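Local coordinates for molybdopterin converting factor, subunit 1 (PDB 1VJK), which is probably the small ubiquitin-like subunit that supplies sulfur for making molybdopterin in molybdenum cofactor biosynthesis, like MoaD proteins, at residues A37-R40 / D41-E45. Sequence-based numbering, arbitrary orientation.
Sequences ARVR and DLIEE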
loop_
_atom_site.group_PDB
_atom_site.type_symbol
_atom_site.label_atom_id
_atom_site.label_comp_id
_atom_site.label_asym_id
_atom_site.label_seq_id
_atom_site.Cartn_x
_atom_site.Cartn_y
_atom_site.Cartn_z
ATOM N N ALA A 37 6.181 0.422 -12.090
ATOM C CA ALA A 37 5.316 -0.125 -11.061
ATOM C C ALA A 37 4.088 0.708 -10.844
ATOM O O ALA A 37 4.134 1.949 -10.849
ATOM C CB ALA A 37 6.084 -0.261 -9.727
ATOM N N ARG A 38 2.988 -0.005 -10.613
ATOM C CA ARG A 38 1.695 0.591 -10.338
ATOM C C ARG A 38 1.258 0.287 -8.907
ATOM O O ARG A 38 1.801 -0.607 -8.239
ATOM C CB ARG A 38 0.655 0.017 -11.289
ATOM C CG ARG A 38 0.900 0.364 -12.729
ATOM C CD ARG A 38 -0.106 -0.294 -13.641
ATOM N NE ARG A 38 0.286 -0.109 -15.031
ATOM C CZ ARG A 38 -0.474 -0.449 -16.057
ATOM N NH1 ARG A 38 -1.659 -1.006 -15.809
ATOM N NH2 ARG A 38 -0.046 -0.252 -17.296
ATOM N N VAL A 39 0.239 0.988 -8.424
ATOM C CA VAL A 39 -0.320 0.703 -7.102
ATOM C C VAL A 39 -0.618 -0.797 -6.910
ATOM O O VAL A 39 -0.272 -1.388 -5.863
ATOM C CB VAL A 39 -1.559 1.584 -6.832
ATOM C CG1 VAL A 39 -2.396 1.081 -5.652
ATOM C CG2 VAL A 39 -1.127 3.035 -6.619
ATOM N N ARG A 40 -1.221 -1.442 -7.918
ATOM C CA ARG A 40 -1.523 -2.867 -7.763
ATOM C C ARG A 40 -0.251 -3.723 -7.536
ATOM O O ARG A 40 -0.299 -4.738 -6.822
ATOM C CB ARG A 40 -2.350 -3.384 -8.954
ATOM C CG ARG A 40 -1.611 -3.394 -10.284
ATOM C CD ARG A 40 -2.415 -4.103 -11.371
ATOM N NE ARG A 40 -3.681 -3.424 -11.734
ATOM C CZ ARG A 40 -4.891 -3.809 -11.355
ATOM N NH1 ARG A 40 -5.081 -4.864 -10.555
ATOM N NH2 ARG A 40 -5.948 -3.126 -11.810
ATOM N N ASP A 41 0.871 -3.317 -8.143
ATOM C CA ASP A 41 2.134 -4.069 -7.968
ATOM C C ASP A 41 2.644 -3.884 -6.571
ATOM O O ASP A 41 3.164 -4.836 -5.973
ATOM C CB ASP A 41 3.193 -3.626 -8.975
ATOM C CG ASP A 41 2.691 -3.675 -10.419
ATOM O OD1 ASP A 41 2.093 -4.675 -10.839
ATOM O OD2 ASP A 41 2.905 -2.712 -11.180
ATOM N N LEU A 42 2.490 -2.687 -6.031
ATOM C CA LEU A 42 2.886 -2.444 -4.643
ATOM C C LEU A 42 2.050 -3.278 -3.666
ATOM O O LEU A 42 2.611 -3.881 -2.733
ATOM C CB LEU A 42 2.749 -0.958 -4.320
ATOM C CG LEU A 42 2.974 -0.585 -2.855
ATOM C CD1 LEU A 42 4.416 -0.987 -2.368
ATOM C CD2 LEU A 42 2.686 0.904 -2.648
ATOM N N ILE A 43 0.740 -3.364 -3.900
ATOM C CA ILE A 43 -0.113 -4.187 -3.052
ATOM C C ILE A 43 0.354 -5.639 -3.090
ATOM O O ILE A 43 0.450 -6.309 -2.030
ATOM C CB ILE A 43 -1.576 -4.046 -3.482
ATOM C CG1 ILE A 43 -2.066 -2.653 -3.120
ATOM C CG2 ILE A 43 -2.456 -5.141 -2.814
ATOM C CD1 ILE A 43 -3.470 -2.278 -3.694
ATOM N N GLU A 44 0.669 -6.159 -4.290
ATOM C CA GLU A 44 1.192 -7.529 -4.351
ATOM C C GLU A 44 2.496 -7.717 -3.611
ATOM O O GLU A 44 2.712 -8.785 -2.998
ATOM C CB GLU A 44 1.292 -8.008 -5.796
ATOM C CG GLU A 44 -0.078 -8.154 -6.461
ATOM C CD GLU A 44 -1.070 -8.976 -5.649
ATOM O OE1 GLU A 44 -0.814 -10.182 -5.441
ATOM O OE2 GLU A 44 -2.102 -8.420 -5.202
ATOM N N GLU A 45 3.362 -6.715 -3.646
ATOM C CA GLU A 45 4.624 -6.810 -2.937
ATOM C C GLU A 45 4.413 -6.760 -1.423
ATOM O O GLU A 45 5.109 -7.479 -0.697
ATOM C CB GLU A 45 5.598 -5.711 -3.406
ATOM C CG GLU A 45 6.944 -5.677 -2.662
ATOM C CD GLU A 45 7.857 -6.868 -2.931
ATOM O OE1 GLU A 45 7.645 -7.597 -3.917
ATOM O OE2 GLU A 45 8.817 -7.073 -2.152
HETATM O O HOH W 1 -2.805 -6.081 -6.399
#
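The flat carboxylate of Asp41 carries the aliphatic parts of two arginines over one face: Arg38 CB lies 3.5 Å from OD2, and Arg40 CG 4.0 Å from OD1. At the OD2 end, Ala37 CA is displaced slightly toward the other face, while Arg38 N comes in on the anti side of OD2, 25° out of plane, and donates a 2.8 Å hydrogen bond to it. With Arg38 at the N-cap and Asp41 three residues on, this is one half of a capping box, opening helix 39-49 of a ubiquitin-like (beta-grasp) fold. Aspartate suits the place: its chain is short, and with CG beside its own backbone N (chi1 -53°) OD2 turns back to Arg38 N. Its negative charge should also be favourable at the positive end of the helix dipole. Were this aspartate an alanine, Arg38 N would probably lose its carboxylate acceptor, and the first turn would be less firmly tied to the loop before it.

The guanidinium groups of Arg38 and Arg40 do not pair with this carboxylate; both form salt bridges with Asp80, which arginine's length lets the extended chain of Arg38 and the chi3-bent chain of Arg40 reach. Arg38 O accepts a 3.1 Å bond from Leu42 N and a weak one from Asp41 N, and Val39 O takes Ile43 N, starting the helical pattern. Branched Val39 and Ile43 suit the buried side: Val39 CG1 meets Ile43 CD1 at 4.0 Å, with Val39 against strand 69-72 and Ile43 against Trp79. Leu42 reaches strands 10-16 and 28-33, so the helix packs across the sheet. On the polar side, Arg40 O receives Glu44 N, and one water donates to both Arg40 O, at 2.9 Å, and Glu44 OE2, at 2.7 Å.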